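Local coordinates for protein ACDH-11, isoform b (PDB 4Y9J) that belongs to the acyl-CoA dehydrogenase family of flavoproteins and binds flavin-adenine dinucleotide together with the ligand UCC, at residues 395-398 with 399-403; 472-475 with 476-480. All coordinates share one frame; numbering follows the deposited sequence.

Contact 1. Residues 395-398 with 399-403; sequences LRLI and TPVLK. With UCC (S-{(3S,5R,9R)-1-[(2R,3S,4R,5R)-5-(6-amino-9H-purin-9-yl)-4-hydroxy-3-(phosphonooxy)tetrahydrofuran-2-yl]-3,5,9-trihydroxy-8,8-dimethyl-3,5-dioxido-10,14-dioxo-2,4,6-trioxa-11,15-diaza-3lambda~5~,5lambda~5~-diphosphaheptadecan-17-yl} undecanethioate), chain F.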
ATOM      1  N   LEU B 395     -16.311 -32.851  31.816  1.00 48.19           N
ATOM      2  CA  LEU B 395     -15.564 -31.610  31.514  1.00 46.83           C
ATOM      3  C   LEU B 395     -14.321 -31.919  30.721  1.00 45.65           C
ATOM      4  O   LEU B 395     -14.033 -31.248  29.745  1.00 42.27           O
ATOM      5  CB  LEU B 395     -15.137 -30.876  32.789  1.00 48.37           C
ATOM      6  CG  LEU B 395     -14.323 -29.585  32.674  1.00 48.14           C
ATOM      7  CD1 LEU B 395     -14.898 -28.544  31.703  1.00 47.21           C
ATOM      8  CD2 LEU B 395     -14.113 -29.014  34.065  1.00 49.05           C
ATOM      9  N   ARG B 396     -13.609 -32.969  31.096  1.00 46.86           N
ATOM     10  CA  ARG B 396     -12.347 -33.283  30.412  1.00 46.47           C
ATOM     11  C   ARG B 396     -12.578 -33.775  28.993  1.00 44.97           C
ATOM     12  O   ARG B 396     -11.798 -33.429  28.068  1.00 45.16           O
ATOM     13  CB  ARG B 396     -11.554 -34.326  31.215  1.00 52.32           C
ATOM     14  CG  ARG B 396     -10.249 -34.739  30.521  1.00 51.91           C
ATOM     15  CD  ARG B 396      -9.179 -33.662  30.431  1.00 52.30           C
ATOM     16  NE  ARG B 396      -7.988 -34.114  29.716  1.00 52.08           N
ATOM     17  CZ  ARG B 396      -7.746 -33.917  28.406  1.00 51.39           C
ATOM     18  NH1 ARG B 396      -8.580 -33.208  27.625  1.00 49.02           N
ATOM     19  NH2 ARG B 396      -6.625 -34.416  27.881  1.00 51.02           N
ATOM     20  N   LEU B 397     -13.673 -34.514  28.824  1.00 46.68           N
ATOM     21  CA  LEU B 397     -14.074 -35.065  27.524  1.00 46.72           C
ATOM     22  C   LEU B 397     -14.662 -33.993  26.582  1.00 44.65           C
ATOM     23  O   LEU B 397     -14.312 -33.930  25.382  1.00 45.24           O
ATOM     24  CB  LEU B 397     -15.119 -36.153  27.709  1.00 46.66           C
ATOM     25  CG  LEU B 397     -15.692 -36.690  26.410  1.00 48.13           C
ATOM     26  CD1 LEU B 397     -14.559 -37.339  25.619  1.00 46.42           C
ATOM     27  CD2 LEU B 397     -16.845 -37.645  26.665  1.00 49.10           C
ATOM     28  N   ILE B 398     -15.576 -33.181  27.104  1.00 45.17           N
ATOM     29  CA  ILE B 398     -16.299 -32.210  26.289  1.00 43.93           C
ATOM     30  C   ILE B 398     -15.439 -31.109  25.653  1.00 42.60           C
ATOM     31  O   ILE B 398     -15.745 -30.641  24.588  1.00 40.85           O
ATOM     32  CB  ILE B 398     -17.508 -31.627  27.031  1.00 44.14           C
ATOM     33  CG1 ILE B 398     -18.536 -31.096  26.035  1.00 44.41           C
ATOM     34  CG2 ILE B 398     -17.097 -30.524  27.980  1.00 43.20           C
ATOM     35  CD1 ILE B 398     -19.803 -30.637  26.702  1.00 45.20           C
ATOM     36  N   THR B 399     -14.357 -30.720  26.301  1.00 39.44           N
ATOM     37  CA  THR B 399     -13.595 -29.599  25.888  1.00 40.64           C
ATOM     38  C   THR B 399     -13.004 -29.842  24.494  1.00 37.59           C
ATOM     39  O   THR B 399     -13.250 -29.033  23.560  1.00 36.20           O
ATOM     40  CB  THR B 399     -12.541 -29.273  26.962  1.00 39.60           C
ATOM     41  OG1 THR B 399     -13.226 -28.730  28.069  1.00 42.58           O
ATOM     42  CG2 THR B 399     -11.650 -28.209  26.465  1.00 43.04           C
ATOM     43  N   PRO B 400     -12.308 -30.993  24.293  1.00 36.94           N
ATOM     44  CA  PRO B 400     -11.792 -31.183  22.925  1.00 36.45           C
ATOM     45  C   PRO B 400     -12.871 -31.528  21.889  1.00 36.02           C
ATOM     46  O   PRO B 400     -12.733 -31.126  20.718  1.00 33.70           O
ATOM     47  CB  PRO B 400     -10.820 -32.352  23.086  1.00 38.92           C
ATOM     48  CG  PRO B 400     -11.301 -33.106  24.330  1.00 41.56           C
ATOM     49  CD  PRO B 400     -11.736 -31.979  25.225  1.00 39.62           C
ATOM     50  N   VAL B 401     -13.904 -32.257  22.323  1.00 36.69           N
ATOM     51  CA  VAL B 401     -15.007 -32.665  21.445  1.00 38.71           C
ATOM     52  C   VAL B 401     -15.705 -31.396  20.934  1.00 38.26           C
ATOM     53  O   VAL B 401     -15.895 -31.215  19.734  1.00 36.98           O
ATOM     54  CB  VAL B 401     -15.987 -33.604  22.158  1.00 38.66           C
ATOM     55  CG1 VAL B 401     -17.203 -33.858  21.290  1.00 39.56           C
ATOM     56  CG2 VAL B 401     -15.310 -34.904  22.542  1.00 39.40           C
ATOM     57  N   LEU B 402     -16.044 -30.500  21.854  1.00 37.62           N
ATOM     58  CA  LEU B 402     -16.643 -29.208  21.481  1.00 36.34           C
ATOM     59  C   LEU B 402     -15.821 -28.357  20.519  1.00 34.86           C
ATOM     60  O   LEU B 402     -16.302 -27.922  19.455  1.00 32.92           O
ATOM     61  CB  LEU B 402     -16.945 -28.413  22.720  1.00 38.01           C
ATOM     62  CG  LEU B 402     -17.401 -26.987  22.555  1.00 36.59           C
ATOM     63  CD1 LEU B 402     -18.741 -26.899  21.870  1.00 37.32           C
ATOM     64  CD2 LEU B 402     -17.477 -26.281  23.901  1.00 38.07           C
ATOM     65  N   LYS B 403     -14.566 -28.149  20.891  1.00 34.00           N
ATOM     66  CA  LYS B 403     -13.677 -27.393  20.058  1.00 35.36           C
ATOM     67  C   LYS B 403     -13.596 -27.998  18.660  1.00 32.34           C
ATOM     68  O   LYS B 403     -13.740 -27.276  17.641  1.00 30.26           O
ATOM     69  CB  LYS B 403     -12.284 -27.289  20.715  1.00 34.17           C
ATOM     70  CG  LYS B 403     -11.290 -26.254  20.161  1.00 30.58           C
ATOM     71  CD  LYS B 403     -10.876 -26.419  18.716  1.00 31.84           C
ATOM     72  CE  LYS B 403      -9.534 -25.771  18.435  1.00 29.77           C
ATOM     73  NZ  LYS B 403      -9.127 -25.789  17.027  1.00 28.45           N
TER
HETATM   74  OA1 UCC F 702      -2.618 -21.865  18.724  1.00 45.76           O
HETATM   75  CA1 UCC F 702      -2.321 -21.141  19.751  1.00 48.78           C
HETATM   76  CA2 UCC F 702      -2.787 -19.720  20.088  1.00 47.78           C
HETATM   77  CA3 UCC F 702      -3.974 -19.141  19.383  1.00 52.51           C
HETATM   78  CA4 UCC F 702      -4.899 -18.340  20.359  1.00 53.68           C
HETATM   79  CA5 UCC F 702      -6.230 -19.086  20.527  1.00 50.35           C
HETATM   80  CA6 UCC F 702      -7.387 -18.150  20.501  1.00 48.77           C
HETATM   81  CA7 UCC F 702      -8.709 -18.883  20.667  1.00 47.43           C
HETATM   82  CA8 UCC F 702      -9.568 -17.689  20.785  1.00 49.55           C
HETATM   83  CA9 UCC F 702     -10.790 -17.587  20.047  1.00 52.31           C
HETATM   84  C10 UCC F 702     -10.794 -16.529  19.038  1.00 54.84           C
HETATM   85  C11 UCC F 702     -10.963 -17.333  17.757  1.00 57.20           C
HETATM   86  S   UCC F 702      -1.277 -21.583  20.981  1.00 46.45           S
HETATM   87  CP1 UCC F 702      -0.609 -23.251  20.616  1.00 49.37           C
HETATM   88  CP2 UCC F 702      -1.627 -24.347  20.550  1.00 48.53           C
HETATM   89  NP1 UCC F 702      -1.012 -25.690  20.542  1.00 48.66           N
HETATM   90  CP3 UCC F 702      -1.811 -26.732  20.781  1.00 47.18           C
HETATM   91  OP1 UCC F 702      -3.035 -26.658  20.887  1.00 43.37           O
HETATM   92  CP4 UCC F 702      -1.136 -28.070  21.002  1.00 47.30           C
HETATM   93  CP5 UCC F 702      -1.777 -29.117  20.079  1.00 47.06           C
HETATM   94  NP2 UCC F 702      -1.180 -30.369  20.525  1.00 47.68           N
HETATM   95  CP6 UCC F 702      -1.617 -31.088  21.558  1.00 48.76           C
HETATM   96  OP2 UCC F 702      -2.640 -30.828  22.177  1.00 50.21           O
HETATM   97  CP8 UCC F 702      -0.814 -32.342  21.838  1.00 48.73           C
HETATM   98  OP3 UCC F 702      -1.739 -33.447  22.071  1.00 47.48           O
HETATM   99  CPB UCC F 702       0.012 -32.345  23.103  1.00 52.98           C
HETATM  100  CP7 UCC F 702      -0.599 -31.792  24.399  1.00 51.17           C
HETATM  101  CP9 UCC F 702       0.887 -31.037  22.870  1.00 49.45           C
HETATM  102  CPA UCC F 702       1.225 -33.302  23.070  1.00 52.75           C
HETATM  103  O7  UCC F 702       1.977 -33.173  24.303  1.00 54.11           O
HETATM  104  P2  UCC F 702       2.954 -34.374  24.783  1.00 53.12           P
HETATM  105  O21 UCC F 702       3.676 -33.978  26.061  1.00 56.52           O
HETATM  106  O22 UCC F 702       3.658 -34.884  23.517  1.00 49.94           O
HETATM  107  O6  UCC F 702       1.835 -35.516  25.083  1.00 52.88           O
HETATM  108  P1  UCC F 702       1.483 -36.230  26.462  1.00 58.34           P
HETATM  109  O11 UCC F 702       2.663 -36.987  27.057  1.00 58.05           O
HETATM  110  O12 UCC F 702       0.226 -36.975  26.127  1.00 54.95           O
HETATM  111  O5' UCC F 702       1.118 -34.894  27.391  1.00 57.41           O
HETATM  112  C5' UCC F 702       1.894 -34.601  28.579  1.00 58.17           C
HETATM  113  C4' UCC F 702       0.994 -34.427  29.818  1.00 58.34           C
HETATM  114  C3' UCC F 702       0.200 -35.696  30.114  1.00 58.54           C
HETATM  115  O3' UCC F 702       0.041 -35.701  31.510  1.00 61.18           O
HETATM  116  P3  UCC F 702       0.682 -36.815  32.429  1.00 65.39           P
HETATM  117  O33 UCC F 702       0.326 -36.323  33.815  1.00 61.86           O
HETATM  118  O32 UCC F 702       2.171 -36.658  32.232  1.00 64.77           O
HETATM  119  O31 UCC F 702       0.025 -38.130  31.941  1.00 65.76           O
HETATM  120  C2' UCC F 702      -1.161 -35.504  29.461  1.00 56.60           C
HETATM  121  O2' UCC F 702      -2.257 -36.109  30.145  1.00 55.96           O
HETATM  122  O4' UCC F 702       0.019 -33.392  29.571  1.00 55.50           O
HETATM  123  C1' UCC F 702      -1.272 -33.984  29.637  1.00 57.70           C
HETATM  124  N9  UCC F 702      -2.194 -33.301  28.718  1.00 55.89           N
HETATM  125  C4  UCC F 702      -3.357 -32.805  29.127  1.00 54.64           C
HETATM  126  N3  UCC F 702      -3.988 -32.681  30.319  1.00 52.38           N
HETATM  127  C8  UCC F 702      -2.041 -33.149  27.381  1.00 55.36           C
HETATM  128  N7  UCC F 702      -3.112 -32.493  26.899  1.00 55.90           N
HETATM  129  C5  UCC F 702      -3.959 -32.240  27.922  1.00 53.88           C
HETATM  130  C6  UCC F 702      -5.253 -31.529  28.104  1.00 55.36           C
HETATM  131  N6  UCC F 702      -5.863 -30.980  27.023  1.00 55.29           N
HETATM  132  N1  UCC F 702      -5.815 -31.525  29.356  1.00 54.55           N
HETATM  133  C2  UCC F 702      -5.191 -32.085  30.412  1.00 53.38           C
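Pro400 CD sits 3.2 Å from Arg396 O and also 3.2 Å from Leu397 O, so the proline ring is wedged against the preceding turn of helix 389-419. Because a proline nitrogen carries no hydrogen, Arg396 O is left buried without a partner in the model, and the helix kinks here. Before the kink the backbone bond from Thr399 N to Leu395 O is weak, at 3.5 Å. With chi1 at -72°, Thr399 OG1 lies beside its own backbone N and comes within 3.1 Å of Leu395 O. Past the kink regular pairing returns, with Leu402 N bonded to Ile398 O at 2.8 Å and an N-H...O angle of 165°. Leu397 CD1 and Val401 CG2 pack at 4.0 Å on the buried flank; the more open side is that of Leu395 and Arg396, both partly exposed.

Arg396 reaches to the ligand: its chain bends at chi2 (68°), and UCC N1 lies 3.2 Å above the guanidinium plane, over the centre of that group, while Pro400 CD stands at its edge. Asp455 pairs with NH2 in a salt bridge, which probably helps to hold the group in the UCC pocket, to which this helix of the C-terminal domain contributes Arg396. Around the kinked turn, Thr399 touches helix 304-338, Ile398 helix 352-383, Pro400 helix 449-461, and Val401 helix 524-545.

Contact 2. Residues 472-475 with 476-480; sequences KRVE and QLLGN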
ATOM      1  N   LYS B 472     -23.885 -42.460  31.410  1.00 68.03           N
ATOM      2  CA  LYS B 472     -24.641 -41.910  32.559  1.00 68.69           C
ATOM      3  C   LYS B 472     -25.155 -40.494  32.319  1.00 67.71           C
ATOM      4  O   LYS B 472     -26.346 -40.230  32.559  1.00 66.81           O
ATOM      5  CB  LYS B 472     -23.791 -41.893  33.811  1.00 71.14           C
ATOM      6  CG  LYS B 472     -23.568 -43.273  34.341  1.00 75.00           C
ATOM      7  CD  LYS B 472     -22.742 -43.269  35.593  1.00 77.90           C
ATOM      8  CE  LYS B 472     -22.677 -44.705  36.061  1.00 83.14           C
ATOM      9  NZ  LYS B 472     -21.826 -44.764  37.266  1.00 86.58           N
ATOM     10  N   ARG B 473     -24.282 -39.596  31.830  1.00 61.50           N
ATOM     11  CA  ARG B 473     -24.716 -38.234  31.472  1.00 61.75           C
ATOM     12  C   ARG B 473     -25.844 -38.243  30.410  1.00 61.27           C
ATOM     13  O   ARG B 473     -26.904 -37.600  30.573  1.00 64.17           O
ATOM     14  CB  ARG B 473     -23.506 -37.366  31.048  1.00 57.07           C
ATOM     15  CG  ARG B 473     -23.810 -35.893  30.723  1.00 56.42           C
ATOM     16  CD  ARG B 473     -24.449 -35.162  31.889  1.00 59.75           C
ATOM     17  NE  ARG B 473     -24.867 -33.795  31.577  1.00 58.31           N
ATOM     18  CZ  ARG B 473     -26.021 -33.255  31.970  1.00 59.66           C
ATOM     19  NH1 ARG B 473     -26.882 -33.944  32.667  1.00 64.23           N
ATOM     20  NH2 ARG B 473     -26.318 -32.008  31.680  1.00 59.97           N
ATOM     21  N   VAL B 474     -25.636 -39.012  29.339  1.00 60.24           N
ATOM     22  CA  VAL B 474     -26.660 -39.053  28.316  1.00 61.60           C
ATOM     23  C   VAL B 474     -27.983 -39.530  28.877  1.00 64.03           C
ATOM     24  O   VAL B 474     -29.007 -38.938  28.610  1.00 65.40           O
ATOM     25  CB  VAL B 474     -26.275 -39.931  27.125  1.00 62.32           C
ATOM     26  CG1 VAL B 474     -27.448 -40.054  26.162  1.00 63.93           C
ATOM     27  CG2 VAL B 474     -25.107 -39.337  26.398  1.00 60.06           C
ATOM     28  N   GLU B 475     -27.965 -40.592  29.661  1.00 67.26           N
ATOM     29  CA  GLU B 475     -29.226 -41.074  30.271  1.00 72.85           C
ATOM     30  C   GLU B 475     -29.888 -40.060  31.249  1.00 70.40           C
ATOM     31  O   GLU B 475     -31.194 -39.976  31.302  1.00 74.45           O
ATOM     32  CB  GLU B 475     -29.044 -42.436  30.914  1.00 80.74           C
ATOM     33  CG  GLU B 475     -27.973 -42.455  31.993  1.00 88.46           C
ATOM     34  CD  GLU B 475     -28.416 -42.992  33.362  1.00 94.46           C
ATOM     35  OE1 GLU B 475     -28.845 -44.169  33.439  1.00 87.87           O
ATOM     36  OE2 GLU B 475     -28.269 -42.218  34.360  1.00101.25           O
ATOM     37  N   GLN B 476     -29.070 -39.245  31.956  1.00 67.68           N
ATOM     38  CA  GLN B 476     -29.701 -38.187  32.766  1.00 67.94           C
ATOM     39  C   GLN B 476     -30.521 -37.239  31.910  1.00 67.05           C
ATOM     40  O   GLN B 476     -31.669 -36.853  32.239  1.00 65.56           O
ATOM     41  CB  GLN B 476     -28.642 -37.344  33.456  1.00 68.71           C
ATOM     42  CG  GLN B 476     -27.794 -38.111  34.445  1.00 72.36           C
ATOM     43  CD  GLN B 476     -26.713 -37.268  35.105  1.00 72.32           C
ATOM     44  OE1 GLN B 476     -26.242 -36.272  34.581  1.00 70.48           O
ATOM     45  NE2 GLN B 476     -26.352 -37.662  36.302  1.00 78.10           N
ATOM     46  N   LEU B 477     -29.911 -36.881  30.782  1.00 63.28           N
ATOM     47  CA  LEU B 477     -30.502 -35.923  29.869  1.00 64.30           C
ATOM     48  C   LEU B 477     -31.792 -36.555  29.284  1.00 65.78           C
ATOM     49  O   LEU B 477     -32.883 -35.931  29.183  1.00 72.78           O
ATOM     50  CB  LEU B 477     -29.507 -35.546  28.795  1.00 60.72           C
ATOM     51  CG  LEU B 477     -28.423 -34.538  29.243  1.00 58.86           C
ATOM     52  CD1 LEU B 477     -27.308 -34.421  28.212  1.00 56.00           C
ATOM     53  CD2 LEU B 477     -29.022 -33.146  29.517  1.00 57.08           C
ATOM     54  N   LEU B 478     -31.699 -37.829  28.946  1.00 67.66           N
ATOM     55  CA  LEU B 478     -32.804 -38.467  28.249  1.00 68.68           C
ATOM     56  C   LEU B 478     -33.949 -38.792  29.246  1.00 74.89           C
ATOM     57  O   LEU B 478     -35.132 -38.806  28.859  1.00 74.42           O
ATOM     58  CB  LEU B 478     -32.340 -39.724  27.507  1.00 68.30           C
ATOM     59  CG  LEU B 478     -31.398 -39.480  26.308  1.00 64.39           C
ATOM     60  CD1 LEU B 478     -31.139 -40.799  25.635  1.00 65.28           C
ATOM     61  CD2 LEU B 478     -31.942 -38.453  25.336  1.00 63.95           C
ATOM     62  N   GLY B 479     -33.608 -39.072  30.505  1.00 78.81           N
ATOM     63  CA  GLY B 479     -34.653 -39.180  31.559  1.00 85.13           C
ATOM     64  C   GLY B 479     -35.267 -37.781  31.620  1.00 90.99           C
ATOM     65  O   GLY B 479     -34.575 -36.803  31.328  1.00 91.41           O
ATOM     66  N   ASN B 480     -36.547 -37.653  31.961  1.00 98.08           N
ATOM     67  CA  ASN B 480     -37.270 -36.374  31.698  1.00 98.66           C
ATOM     68  C   ASN B 480     -37.430 -35.952  30.200  1.00 91.36           C
ATOM     69  O   ASN B 480     -37.965 -34.880  29.955  1.00 94.36           O
ATOM     70  CB  ASN B 480     -36.797 -35.160  32.590  1.00 97.27           C
ATOM     71  CG  ASN B 480     -35.268 -35.034  32.732  1.00 93.10           C
ATOM     72  OD1 ASN B 480     -34.576 -34.362  31.918  1.00 91.26           O
ATOM     73  ND2 ASN B 480     -34.727 -35.659  33.786  1.00 86.87           N
TER
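Arg473 and Gln476 cross at about a right angle, their guanidinium and amide planes turned 78° apart. Their meeting point is a hydrogen bond of 3.1 Å from Arg473 NH1 to Gln476 OE1, bent to 145° at the hydrogen. The bond lies in the plane of neither group: the oxygen stands 23° out of the guanidinium plane, and NH1 is tilted from the carbonyl plane of the amide. In Gln476, CG lies anti to the carbonyl carbon and the chain is extended beyond it, which brings OE1 back to the arginine three residues earlier. Leu477 meets the same guanidinium differently, over a face: its CG is 3.8 Å above the plane and over the centre, and CD2 lies 3.6 Å from Arg473 NH2. One arginine therefore has a polar neighbour near its edge and an aliphatic one on a face, while NE makes a salt bridge to Glu374 of helix 352-383.

These pairs, spaced three and four residues apart, belong to the last turns of helix 466-478, in the range of the ACDH-11 C-terminal domain-like family. Its backbone bonds run on to the end: Leu478 N meets Val474 O at 2.9 Å in the carbonyl plane, and Gly479 N reaches Glu475 O at 2.7 Å, Gly479 being the first residue to leave helical geometry.

On the buried side, Val474 and Leu478 lie side by side and point the same way, CG1 to CD1 at 3.8 Å. Both touch Val495 of helix 486-512, and Leu477 packs on Ala538 of helix 524-545.

In the fold
Both contacts are turns of single helices, yet they differ in depth: contact 1 lies about 12 Å from the chain centre and is mostly buried, whereas contact 2, about 27 Å out, is only partly buried, with three of its eight touching residues exposed. Their centres are 18 Å apart and they do not touch, but they pack on common helices. Glu374 of helix 352-383 touches Ile398 and bridges to Arg473, and Tyr535 of helix 524-545 meets both residues. Contact 2 also touches helix 389-419 itself, through Lys472 and Arg473. Each has an arginine paired with an acid on another helix; in contact 1 it faces a ligand beside a proline kink, in contact 2 glutamine and leucine near a helix end.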